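Local coordinates for protein (hdlp (histone deacetylase-like protein)) (Aquifex aeolicus, PDB 1C3P), which probably acts as a zinc-dependent deacetylase of the histone deacetylase family, related in fold to arginase and assigned to acetoin breakdown, at residues I7-Y15 / L105-A113; G296-R304 / L330-F338. All coordinates share one frame; numbering follows the deposited sequence.

Contact 1. Residues I7-Y15 / L105-A113; sequences IGTLDYGKY and LATGSTVQA
The phenol oxygen of Y12 is lodged against the backbone of helix 98-118, where Y12 OH comes to 2.9 Å from S109 OG and 3.1 Å from L105 O. Y12 OH and S109 OG each hydrogen-bond S49 OG, and S109 OG donates to L105 O within its own helix (2.8 Å). That carbonyl is gripped twice, since S109 N and S109 OG approach it from opposite faces of its plane. L105 swings its CG away from its own N (chi1 -160°), which lays CD2 over one face of the Y12 ring, 4.1 Å from its centroid, in a CH-pi contact; A106 N sits at the ring edge. T9 CG2 meets L105 CD2 at 3.7 Å, the side chains crossing at about a right angle, while T9 OG1 takes the N-H of D11 in an ST turn and donates to D11 OD2, which is salt-bridged to K48. Replacing T9 by a valine would probably leave D11 N and D11 OD2 without their hydroxyl partner and let the turn shift. Farther along, I7 points at the helix, and its CG2 branch packs 3.7 Å from S109 CB. A helix laid along the end of a strand of the parallel sheet, with the loop after that strand folded against it, is characteristic of the alpha/beta fold of histone deacetylases.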
ATOM      1  N   ILE A   7       2.065 -12.763  -5.550  1.00 19.15           N
ATOM      2  CA  ILE A   7       3.459 -12.926  -5.125  1.00 18.38           C
ATOM      3  C   ILE A   7       3.490 -12.938  -3.604  1.00 17.95           C
ATOM      4  O   ILE A   7       3.024 -11.995  -2.966  1.00 19.07           O
ATOM      5  CB  ILE A   7       4.346 -11.772  -5.617  1.00 19.05           C
ATOM      6  CG1 ILE A   7       4.079 -11.520  -7.097  1.00 22.81           C
ATOM      7  CG2 ILE A   7       5.833 -12.147  -5.465  1.00 16.45           C
ATOM      8  CD1 ILE A   7       4.969 -10.518  -7.691  1.00 34.99           C
ATOM      9  N   GLY A   8       4.008 -14.010  -3.020  1.00 17.70           N
ATOM     10  CA  GLY A   8       4.080 -14.071  -1.570  1.00 18.11           C
ATOM     11  C   GLY A   8       4.818 -15.275  -1.023  1.00 20.91           C
ATOM     12  O   GLY A   8       5.323 -16.121  -1.771  1.00 22.27           O
ATOM     13  N   THR A   9       4.894 -15.330   0.302  1.00 23.99           N
ATOM     14  CA  THR A   9       5.537 -16.426   1.013  1.00 25.95           C
ATOM     15  C   THR A   9       5.124 -16.352   2.474  1.00 29.04           C
ATOM     16  O   THR A   9       4.841 -15.270   2.989  1.00 23.05           O
ATOM     17  CB  THR A   9       7.072 -16.339   0.974  1.00 25.80           C
ATOM     18  OG1 THR A   9       7.614 -17.307   1.884  1.00 26.56           O
ATOM     19  CG2 THR A   9       7.544 -14.958   1.399  1.00 25.24           C
ATOM     20  N   LEU A  10       5.075 -17.497   3.146  1.00 29.19           N
ATOM     21  CA  LEU A  10       4.712 -17.493   4.562  1.00 32.55           C
ATOM     22  C   LEU A  10       5.862 -16.980   5.426  1.00 32.68           C
ATOM     23  O   LEU A  10       5.674 -16.697   6.612  1.00 26.97           O
ATOM     24  CB  LEU A  10       4.298 -18.896   5.033  1.00 28.09           C
ATOM     25  CG  LEU A  10       2.958 -19.462   4.556  1.00 33.00           C
ATOM     26  CD1 LEU A  10       1.845 -18.510   4.958  1.00 26.65           C
ATOM     27  CD2 LEU A  10       2.962 -19.646   3.061  1.00 41.33           C
ATOM     28  N   ASP A  11       7.042 -16.842   4.821  1.00 25.75           N
ATOM     29  CA  ASP A  11       8.226 -16.368   5.534  1.00 35.74           C
ATOM     30  C   ASP A  11       8.091 -14.972   6.130  1.00 34.26           C
ATOM     31  O   ASP A  11       8.785 -14.644   7.100  1.00 31.12           O
ATOM     32  CB  ASP A  11       9.457 -16.419   4.621  1.00 37.61           C
ATOM     33  CG  ASP A  11       9.766 -17.828   4.150  1.00 46.75           C
ATOM     34  OD1 ASP A  11       9.707 -18.748   4.989  1.00 46.34           O
ATOM     35  OD2 ASP A  11      10.078 -18.014   2.954  1.00 58.94           O
ATOM     36  N   TYR A  12       7.219 -14.139   5.557  1.00 26.19           N
ATOM     37  CA  TYR A  12       7.034 -12.801   6.105  1.00 28.45           C
ATOM     38  C   TYR A  12       6.649 -12.921   7.585  1.00 26.67           C
ATOM     39  O   TYR A  12       6.938 -12.027   8.390  1.00 30.51           O
ATOM     40  CB  TYR A  12       5.936 -12.039   5.346  1.00 29.35           C
ATOM     41  CG  TYR A  12       6.321 -11.614   3.942  1.00 28.47           C
ATOM     42  CD1 TYR A  12       5.648 -12.120   2.826  1.00 32.17           C
ATOM     43  CD2 TYR A  12       7.338 -10.683   3.733  1.00 22.97           C
ATOM     44  CE1 TYR A  12       5.976 -11.704   1.533  1.00 30.35           C
ATOM     45  CE2 TYR A  12       7.675 -10.255   2.449  1.00 19.60           C
ATOM     46  CZ  TYR A  12       6.991 -10.767   1.356  1.00 21.42           C
ATOM     47  OH  TYR A  12       7.301 -10.316   0.085  1.00 23.49           O
ATOM     48  N   GLY A  13       6.015 -14.039   7.935  1.00 30.22           N
ATOM     49  CA  GLY A  13       5.589 -14.273   9.309  1.00 25.13           C
ATOM     50  C   GLY A  13       6.705 -14.262  10.336  1.00 27.31           C
ATOM     51  O   GLY A  13       6.445 -14.052  11.518  1.00 29.38           O
ATOM     52  N   LYS A  14       7.944 -14.480   9.892  1.00 33.56           N
ATOM     53  CA  LYS A  14       9.102 -14.487  10.783  1.00 39.81           C
ATOM     54  C   LYS A  14       9.840 -13.152  10.866  1.00 39.98           C
ATOM     55  O   LYS A  14      10.846 -13.044  11.573  1.00 46.99           O
ATOM     56  CB  LYS A  14      10.097 -15.578  10.366  1.00 51.10           C
ATOM     57  CG  LYS A  14       9.716 -16.996  10.799  1.00 64.99           C
ATOM     58  CD  LYS A  14       9.729 -17.190  12.334  1.00 72.74           C
ATOM     59  CE  LYS A  14      11.129 -17.107  12.957  1.00 67.25           C
ATOM     60  NZ  LYS A  14      11.782 -15.770  12.838  1.00 70.06           N
ATOM     61  N   TYR A  15       9.353 -12.146  10.144  1.00 32.64           N
ATOM     62  CA  TYR A  15       9.976 -10.813  10.139  1.00 41.01           C
ATOM     63  C   TYR A  15       8.921  -9.788  10.534  1.00 38.62           C
ATOM     64  O   TYR A  15       8.658  -8.838   9.799  1.00 37.82           O
ATOM     65  CB  TYR A  15      10.513 -10.484   8.737  1.00 26.48           C
ATOM     66  CG  TYR A  15      11.353 -11.596   8.171  1.00 34.97           C
ATOM     67  CD1 TYR A  15      11.177 -12.025   6.857  1.00 43.28           C
ATOM     68  CD2 TYR A  15      12.269 -12.279   8.971  1.00 40.78           C
ATOM     69  CE1 TYR A  15      11.886 -13.118   6.353  1.00 36.05           C
ATOM     70  CE2 TYR A  15      12.980 -13.369   8.479  1.00 37.13           C
ATOM     71  CZ  TYR A  15      12.780 -13.785   7.173  1.00 36.87           C
ATOM     72  OH  TYR A  15      13.457 -14.887   6.687  1.00 35.40           O
ATOM     73  N   LEU A 105      12.493  -8.623   0.928  1.00 17.10           N
ATOM     74  CA  LEU A 105      11.629  -9.636   0.363  1.00 16.95           C
ATOM     75  C   LEU A 105      10.378  -8.985  -0.251  1.00 14.81           C
ATOM     76  O   LEU A 105       9.915  -9.369  -1.322  1.00 17.74           O
ATOM     77  CB  LEU A 105      11.259 -10.630   1.466  1.00 18.44           C
ATOM     78  CG  LEU A 105      10.753 -12.003   1.056  1.00 29.88           C
ATOM     79  CD1 LEU A 105      11.837 -12.719   0.213  1.00 20.25           C
ATOM     80  CD2 LEU A 105      10.416 -12.809   2.334  1.00 29.39           C
ATOM     81  N   ALA A 106       9.845  -7.983   0.428  1.00 19.28           N
ATOM     82  CA  ALA A 106       8.660  -7.277  -0.061  1.00 12.39           C
ATOM     83  C   ALA A 106       9.003  -6.512  -1.336  1.00 14.79           C
ATOM     84  O   ALA A 106       8.190  -6.416  -2.256  1.00 13.58           O
ATOM     85  CB  ALA A 106       8.143  -6.299   1.029  1.00 11.58           C
ATOM     86  N   THR A 107      10.219  -5.983  -1.389  1.00 13.67           N
ATOM     87  CA  THR A 107      10.672  -5.198  -2.546  1.00 13.21           C
ATOM     88  C   THR A 107      10.983  -6.091  -3.740  1.00 15.80           C
ATOM     89  O   THR A 107      10.653  -5.753  -4.881  1.00 15.63           O
ATOM     90  CB  THR A 107      11.885  -4.344  -2.145  1.00 14.95           C
ATOM     91  OG1 THR A 107      11.473  -3.471  -1.079  1.00 15.72           O
ATOM     92  CG2 THR A 107      12.426  -3.523  -3.333  1.00  9.51           C
ATOM     93  N   GLY A 108      11.620  -7.227  -3.494  1.00 14.08           N
ATOM     94  CA  GLY A 108      11.886  -8.127  -4.592  1.00 14.62           C
ATOM     95  C   GLY A 108      10.540  -8.565  -5.162  1.00 20.05           C
ATOM     96  O   GLY A 108      10.414  -8.774  -6.370  1.00 17.53           O
ATOM     97  N   SER A 109       9.529  -8.696  -4.298  1.00 15.26           N
ATOM     98  CA  SER A 109       8.191  -9.115  -4.734  1.00 14.54           C
ATOM     99  C   SER A 109       7.534  -8.077  -5.653  1.00 15.56           C
ATOM    100  O   SER A 109       6.689  -8.403  -6.508  1.00 17.00           O
ATOM    101  CB  SER A 109       7.308  -9.397  -3.511  1.00 15.58           C
ATOM    102  OG  SER A 109       7.824 -10.484  -2.756  1.00 16.97           O
ATOM    103  N   THR A 110       7.907  -6.816  -5.474  1.00 14.37           N
ATOM    104  CA  THR A 110       7.383  -5.766  -6.332  1.00 12.89           C
ATOM    105  C   THR A 110       8.056  -5.848  -7.686  1.00 18.44           C
ATOM    106  O   THR A 110       7.402  -5.633  -8.702  1.00 16.30           O
ATOM    107  CB  THR A 110       7.581  -4.385  -5.701  1.00 14.54           C
ATOM    108  OG1 THR A 110       6.598  -4.224  -4.670  1.00 18.11           O
ATOM    109  CG2 THR A 110       7.465  -3.268  -6.759  1.00 12.91           C
ATOM    110  N   VAL A 111       9.349  -6.179  -7.714  1.00 15.20           N
ATOM    111  CA  VAL A 111      10.016  -6.321  -8.992  1.00 20.45           C
ATOM    112  C   VAL A 111       9.395  -7.535  -9.702  1.00 18.21           C
ATOM    113  O   VAL A 111       9.146  -7.509 -10.912  1.00 18.65           O
ATOM    114  CB  VAL A 111      11.553  -6.514  -8.834  1.00 20.02           C
ATOM    115  CG1 VAL A 111      12.171  -6.788 -10.197  1.00 21.79           C
ATOM    116  CG2 VAL A 111      12.182  -5.257  -8.235  1.00 19.07           C
ATOM    117  N   GLN A 112       9.121  -8.598  -8.948  1.00 16.82           N
ATOM    118  CA  GLN A 112       8.495  -9.781  -9.532  1.00 20.13           C
ATOM    119  C   GLN A 112       7.125  -9.426 -10.091  1.00 23.99           C
ATOM    120  O   GLN A 112       6.744  -9.890 -11.159  1.00 17.94           O
ATOM    121  CB  GLN A 112       8.360 -10.893  -8.491  1.00 22.39           C
ATOM    122  CG  GLN A 112       9.692 -11.385  -7.965  1.00 21.17           C
ATOM    123  CD  GLN A 112       9.532 -12.447  -6.913  1.00 24.82           C
ATOM    124  OE1 GLN A 112       9.502 -13.650  -7.214  1.00 25.62           O
ATOM    125  NE2 GLN A 112       9.402 -12.015  -5.667  1.00 13.16           N
ATOM    126  N   ALA A 113       6.362  -8.621  -9.361  1.00 15.60           N
ATOM    127  CA  ALA A 113       5.050  -8.218  -9.864  1.00 15.04           C
ATOM    128  C   ALA A 113       5.221  -7.479 -11.190  1.00 14.84           C
ATOM    129  O   ALA A 113       4.452  -7.668 -12.132  1.00 21.05           O
ATOM    130  CB  ALA A 113       4.352  -7.319  -8.867  1.00 18.65           C
TER

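Contact 2. Residues G296-R304 / L330-F338; sequences GYHPYALAR and LKSIDFEEF
P299, first residue of helix 299-314, lies over one face of the F335 ring, where the chain leaving helix 324-332 wraps back across this N-terminus in the alpha/beta fold of the histone deacetylase family. P299 CD stands 3.6 Å from the F335 ring centroid and 16° off its normal, a CH-pi contact, and CG reaches the same ring nearer CB. F335 is placed there by a CG anti to its N (chi1 165°), which turns the ring toward the helix start. Earlier in the same segment, I333 CD1 touches P299 CB at 3.7 Å. Y300, with CG beside its own N, sends its ring out obliquely across L330, so that CE1 lies 3.7 Å from L330 CB while L330 O faces the ring edge. In L330, CD1 continues the extended chain while the second branch, CD2, turns back and meets A303 CB at 4.1 Å; F34 of helix 28-37 touches both residues, joining a third helix to the pair. H298, the N-cap residue, follows Y297, whose side chain is about 4 Å from that of D258 and about 5 Å from that of H170, zinc-binding residues although no zinc is present here. With its CG anti to N (chi1 -174°), the H298 imidazole presents its CE1-ND1 side to both F335 and E337; the H298 and F335 rings are steeply inclined, with centroids 4.6 Å apart. E337 bends at chi2 to bring its carboxylate to the imidazole edge, nearly coplanar with that ring, with E337 OE1 3.0 Å from H298 CE1 and E337 OE2 3.3 Å from H298 ND1.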
ATOM      1  N   GLY A 296      -2.149  -1.346   6.446  1.00 28.52           N
ATOM      2  CA  GLY A 296      -3.391  -1.994   6.832  1.00 23.21           C
ATOM      3  C   GLY A 296      -2.955  -2.594   8.143  1.00 26.34           C
ATOM      4  O   GLY A 296      -1.977  -3.336   8.179  1.00 26.05           O
ATOM      5  N   TYR A 297      -3.672  -2.298   9.222  1.00 22.61           N
ATOM      6  CA  TYR A 297      -3.228  -2.758  10.522  1.00 22.58           C
ATOM      7  C   TYR A 297      -4.218  -3.584  11.340  1.00 24.98           C
ATOM      8  O   TYR A 297      -3.913  -3.950  12.473  1.00 26.51           O
ATOM      9  CB  TYR A 297      -2.749  -1.536  11.318  1.00 23.68           C
ATOM     10  CG  TYR A 297      -1.806  -0.646  10.508  1.00 25.14           C
ATOM     11  CD1 TYR A 297      -2.297   0.288   9.578  1.00 28.31           C
ATOM     12  CD2 TYR A 297      -0.429  -0.794  10.619  1.00 29.74           C
ATOM     13  CE1 TYR A 297      -1.421   1.049   8.780  1.00 24.18           C
ATOM     14  CE2 TYR A 297       0.447  -0.045   9.831  1.00 27.09           C
ATOM     15  CZ  TYR A 297      -0.044   0.866   8.920  1.00 28.68           C
ATOM     16  OH  TYR A 297       0.865   1.580   8.160  1.00 28.17           O
ATOM     17  N   HIS A 298      -5.387  -3.872  10.766  1.00 23.80           N
ATOM     18  CA  HIS A 298      -6.403  -4.692  11.426  1.00 23.44           C
ATOM     19  C   HIS A 298      -6.409  -6.005  10.650  1.00 23.11           C
ATOM     20  O   HIS A 298      -6.709  -6.022   9.457  1.00 22.64           O
ATOM     21  CB  HIS A 298      -7.790  -4.069  11.330  1.00 23.37           C
ATOM     22  CG  HIS A 298      -8.821  -4.823  12.111  1.00 32.94           C
ATOM     23  ND1 HIS A 298      -9.118  -4.542  13.427  1.00 38.29           N
ATOM     24  CD2 HIS A 298      -9.539  -5.922  11.790  1.00 24.31           C
ATOM     25  CE1 HIS A 298      -9.977  -5.434  13.884  1.00 26.60           C
ATOM     26  NE2 HIS A 298     -10.249  -6.285  12.911  1.00 36.57           N
ATOM     27  N   PRO A 299      -6.093  -7.125  11.321  1.00 21.07           N
ATOM     28  CA  PRO A 299      -6.051  -8.436  10.671  1.00 26.62           C
ATOM     29  C   PRO A 299      -7.305  -8.888   9.930  1.00 25.75           C
ATOM     30  O   PRO A 299      -7.222  -9.430   8.827  1.00 24.36           O
ATOM     31  CB  PRO A 299      -5.669  -9.374  11.824  1.00 28.95           C
ATOM     32  CG  PRO A 299      -6.274  -8.671  13.028  1.00 35.16           C
ATOM     33  CD  PRO A 299      -5.763  -7.268  12.751  1.00 27.42           C
ATOM     34  N   TYR A 300      -8.462  -8.687  10.540  1.00 24.48           N
ATOM     35  CA  TYR A 300      -9.703  -9.089   9.905  1.00 22.94           C
ATOM     36  C   TYR A 300      -9.992  -8.244   8.676  1.00 22.80           C
ATOM     37  O   TYR A 300     -10.388  -8.756   7.626  1.00 19.14           O
ATOM     38  CB  TYR A 300     -10.869  -8.926  10.870  1.00 25.24           C
ATOM     39  CG  TYR A 300     -10.870  -9.818  12.093  1.00 30.44           C
ATOM     40  CD1 TYR A 300      -9.741 -10.539  12.482  1.00 26.01           C
ATOM     41  CD2 TYR A 300     -12.000  -9.891  12.902  1.00 31.37           C
ATOM     42  CE1 TYR A 300      -9.743 -11.299  13.651  1.00 29.66           C
ATOM     43  CE2 TYR A 300     -12.016 -10.639  14.062  1.00 35.88           C
ATOM     44  CZ  TYR A 300     -10.886 -11.337  14.434  1.00 38.44           C
ATOM     45  OH  TYR A 300     -10.902 -12.038  15.611  1.00 33.41           O
ATOM     46  N   ALA A 301      -9.815  -6.937   8.836  1.00 23.08           N
ATOM     47  CA  ALA A 301     -10.088  -5.975   7.777  1.00 21.68           C
ATOM     48  C   ALA A 301      -9.199  -6.250   6.586  1.00 23.49           C
ATOM     49  O   ALA A 301      -9.661  -6.306   5.452  1.00 21.21           O
ATOM     50  CB  ALA A 301      -9.861  -4.555   8.289  1.00 19.52           C
ATOM     51  N   LEU A 302      -7.913  -6.415   6.875  1.00 23.19           N
ATOM     52  CA  LEU A 302      -6.910  -6.688   5.870  1.00 20.66           C
ATOM     53  C   LEU A 302      -7.227  -7.963   5.105  1.00 22.08           C
ATOM     54  O   LEU A 302      -7.309  -7.952   3.885  1.00 20.43           O
ATOM     55  CB  LEU A 302      -5.540  -6.789   6.557  1.00 23.31           C
ATOM     56  CG  LEU A 302      -4.264  -7.234   5.838  1.00 36.66           C
ATOM     57  CD1 LEU A 302      -3.070  -6.948   6.736  1.00 38.41           C
ATOM     58  CD2 LEU A 302      -4.313  -8.711   5.507  1.00 28.52           C
ATOM     59  N   ALA A 303      -7.426  -9.060   5.832  1.00 19.58           N
ATOM     60  CA  ALA A 303      -7.693 -10.340   5.193  1.00 19.77           C
ATOM     61  C   ALA A 303      -8.907 -10.364   4.291  1.00 19.19           C
ATOM     62  O   ALA A 303      -8.839 -10.865   3.167  1.00 22.51           O
ATOM     63  CB  ALA A 303      -7.812 -11.431   6.242  1.00 21.69           C
ATOM     64  N   ARG A 304     -10.031  -9.835   4.761  1.00 20.12           N
ATOM     65  CA  ARG A 304     -11.222  -9.872   3.937  1.00 18.04           C
ATOM     66  C   ARG A 304     -11.132  -8.946   2.733  1.00 21.00           C
ATOM     67  O   ARG A 304     -11.551  -9.309   1.633  1.00 19.45           O
ATOM     68  CB  ARG A 304     -12.478  -9.513   4.766  1.00 21.09           C
ATOM     69  CG  ARG A 304     -12.824 -10.458   5.938  1.00 24.34           C
ATOM     70  CD  ARG A 304     -14.212 -10.089   6.515  1.00 27.09           C
ATOM     71  NE  ARG A 304     -14.305  -8.654   6.730  1.00 45.73           N
ATOM     72  CZ  ARG A 304     -15.431  -7.947   6.751  1.00 39.82           C
ATOM     73  NH1 ARG A 304     -16.619  -8.528   6.571  1.00 28.40           N
ATOM     74  NH2 ARG A 304     -15.362  -6.637   6.926  1.00 41.77           N
ATOM     75  N   LEU A 330      -8.650 -16.490  11.772  1.00 23.02           N
ATOM     76  CA  LEU A 330      -8.716 -15.103  12.229  1.00 23.85           C
ATOM     77  C   LEU A 330      -8.803 -14.989  13.739  1.00 26.94           C
ATOM     78  O   LEU A 330      -8.152 -14.131  14.339  1.00 26.65           O
ATOM     79  CB  LEU A 330      -9.897 -14.381  11.593  1.00 21.74           C
ATOM     80  CG  LEU A 330      -9.835 -14.264  10.070  1.00 25.29           C
ATOM     81  CD1 LEU A 330     -10.967 -13.356   9.602  1.00 30.58           C
ATOM     82  CD2 LEU A 330      -8.508 -13.682   9.636  1.00 22.44           C
ATOM     83  N   LYS A 331      -9.600 -15.858  14.356  1.00 30.82           N
ATOM     84  CA  LYS A 331      -9.748 -15.837  15.805  1.00 29.53           C
ATOM     85  C   LYS A 331      -8.449 -16.202  16.523  1.00 30.07           C
ATOM     86  O   LYS A 331      -8.261 -15.824  17.682  1.00 36.20           O
ATOM     87  CB  LYS A 331     -10.877 -16.789  16.245  1.00 29.67           C
ATOM     88  CG  LYS A 331     -12.236 -16.447  15.659  1.00 36.06           C
ATOM     89  CD  LYS A 331     -13.317 -17.397  16.144  1.00 42.75           C
ATOM     90  CE  LYS A 331     -13.519 -17.277  17.646  1.00 53.98           C
ATOM     91  NZ  LYS A 331     -14.627 -18.150  18.129  1.00 67.57           N
ATOM     92  N   SER A 332      -7.542 -16.898  15.837  1.00 30.08           N
ATOM     93  CA  SER A 332      -6.279 -17.319  16.453  1.00 33.35           C
ATOM     94  C   SER A 332      -5.238 -16.209  16.533  1.00 37.72           C
ATOM     95  O   SER A 332      -4.253 -16.324  17.264  1.00 30.78           O
ATOM     96  CB  SER A 332      -5.674 -18.505  15.691  1.00 40.36           C
ATOM     97  OG  SER A 332      -5.112 -18.095  14.453  1.00 34.04           O
ATOM     98  N   ILE A 333      -5.454 -15.143  15.772  1.00 30.61           N
ATOM     99  CA  ILE A 333      -4.537 -14.012  15.758  1.00 37.59           C
ATOM    100  C   ILE A 333      -4.688 -13.200  17.041  1.00 43.41           C
ATOM    101  O   ILE A 333      -5.730 -12.588  17.262  1.00 46.24           O
ATOM    102  CB  ILE A 333      -4.843 -13.070  14.586  1.00 33.59           C
ATOM    103  CG1 ILE A 333      -4.892 -13.858  13.279  1.00 38.95           C
ATOM    104  CG2 ILE A 333      -3.777 -11.977  14.503  1.00 37.05           C
ATOM    105  CD1 ILE A 333      -5.341 -13.033  12.098  1.00 46.83           C
ATOM    106  N   ASP A 334      -3.678 -13.201  17.902  1.00 47.97           N
ATOM    107  CA  ASP A 334      -3.808 -12.388  19.102  1.00 53.47           C
ATOM    108  C   ASP A 334      -3.661 -10.950  18.613  1.00 51.83           C
ATOM    109  O   ASP A 334      -2.560 -10.472  18.341  1.00 46.80           O
ATOM    110  CB  ASP A 334      -2.740 -12.726  20.150  1.00 61.52           C
ATOM    111  CG  ASP A 334      -1.332 -12.575  19.628  1.00 64.75           C
ATOM    112  OD1 ASP A 334      -0.394 -12.594  20.456  1.00 66.93           O
ATOM    113  OD2 ASP A 334      -1.159 -12.458  18.396  1.00 65.93           O
ATOM    114  N   PHE A 335      -4.793 -10.275  18.469  1.00 54.96           N
ATOM    115  CA  PHE A 335      -4.797  -8.908  17.980  1.00 50.60           C
ATOM    116  C   PHE A 335      -5.182  -7.846  19.009  1.00 54.52           C
ATOM    117  O   PHE A 335      -4.530  -6.803  19.100  1.00 59.24           O
ATOM    118  CB  PHE A 335      -5.724  -8.802  16.767  1.00 39.55           C
ATOM    119  CG  PHE A 335      -6.071  -7.392  16.405  1.00 37.98           C
ATOM    120  CD1 PHE A 335      -5.069  -6.465  16.122  1.00 46.72           C
ATOM    121  CD2 PHE A 335      -7.390  -6.971  16.407  1.00 34.23           C
ATOM    122  CE1 PHE A 335      -5.382  -5.134  15.854  1.00 49.80           C
ATOM    123  CE2 PHE A 335      -7.711  -5.647  16.142  1.00 48.51           C
ATOM    124  CZ  PHE A 335      -6.705  -4.725  15.865  1.00 40.44           C
ATOM    125  N   GLU A 336      -6.236  -8.101  19.776  1.00 50.94           N
ATOM    126  CA  GLU A 336      -6.693  -7.133  20.769  1.00 57.05           C
ATOM    127  C   GLU A 336      -7.096  -5.820  20.099  1.00 55.73           C
ATOM    128  O   GLU A 336      -6.254  -5.077  19.590  1.00 51.33           O
ATOM    129  CB  GLU A 336      -5.604  -6.847  21.803  1.00 60.27           C
ATOM    130  CG  GLU A 336      -5.996  -5.753  22.774  1.00 68.55           C
ATOM    131  CD  GLU A 336      -4.874  -5.367  23.706  1.00 80.03           C
ATOM    132  OE1 GLU A 336      -3.804  -4.953  23.206  1.00 84.64           O
ATOM    133  OE2 GLU A 336      -5.066  -5.471  24.936  1.00 80.68           O
ATOM    134  N   GLU A 337      -8.391  -5.538  20.120  1.00 49.54           N
ATOM    135  CA  GLU A 337      -8.934  -4.336  19.514  1.00 48.19           C
ATOM    136  C   GLU A 337      -8.463  -3.096  20.294  1.00 49.13           C
ATOM    137  O   GLU A 337      -8.376  -3.124  21.525  1.00 48.61           O
ATOM    138  CB  GLU A 337     -10.463  -4.442  19.519  1.00 47.73           C
ATOM    139  CG  GLU A 337     -11.159  -3.687  18.410  1.00 55.69           C
ATOM    140  CD  GLU A 337     -10.754  -4.179  17.025  1.00 50.17           C
ATOM    141  OE1 GLU A 337     -11.038  -5.354  16.666  1.00 36.03           O
ATOM    142  OE2 GLU A 337     -10.136  -3.380  16.296  1.00 51.25           O
ATOM    143  N   PHE A 338      -8.144  -2.018  19.581  1.00 48.15           N
ATOM    144  CA  PHE A 338      -7.697  -0.785  20.227  1.00 48.12           C
ATOM    145  C   PHE A 338      -8.724  -0.334  21.261  1.00 45.46           C
ATOM    146  O   PHE A 338      -8.398  -0.138  22.431  1.00 51.11           O
ATOM    147  CB  PHE A 338      -7.494   0.325  19.193  1.00 54.54           C
ATOM    148  CG  PHE A 338      -7.097   1.636  19.797  1.00 57.22           C
ATOM    149  CD1 PHE A 338      -5.929   1.740  20.540  1.00 60.01           C
ATOM    150  CD2 PHE A 338      -7.912   2.755  19.669  1.00 55.04           C
ATOM    151  CE1 PHE A 338      -5.580   2.932  21.149  1.00 60.84           C
ATOM    152  CE2 PHE A 338      -7.568   3.959  20.279  1.00 59.41           C
ATOM    153  CZ  PHE A 338      -6.398   4.046  21.023  1.00 57.18           C
TER

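In the fold
The contacts follow one another along the chain, contact 1 closing before contact 2 opens, and their centres lie about 20 Å apart with nearest atoms about 10 Å apart, so they do not touch. Both belong to the same alpha/beta body: strand 4-8 of contact 1 runs in the eight-stranded parallel sheet, and strand 290-292 of that sheet leads into the loop and helix 299-314 of contact 2. Helix 28-37 borders both, meeting Y12 and L10 in one and A303, L330 and I333 in the other. Contact 1 lies away from the zinc-binding residues, whereas Y297 of contact 2 lies next to D258 and H170; directly after Y297, the segment following helix 324-332 packs on the start of helix 299-314.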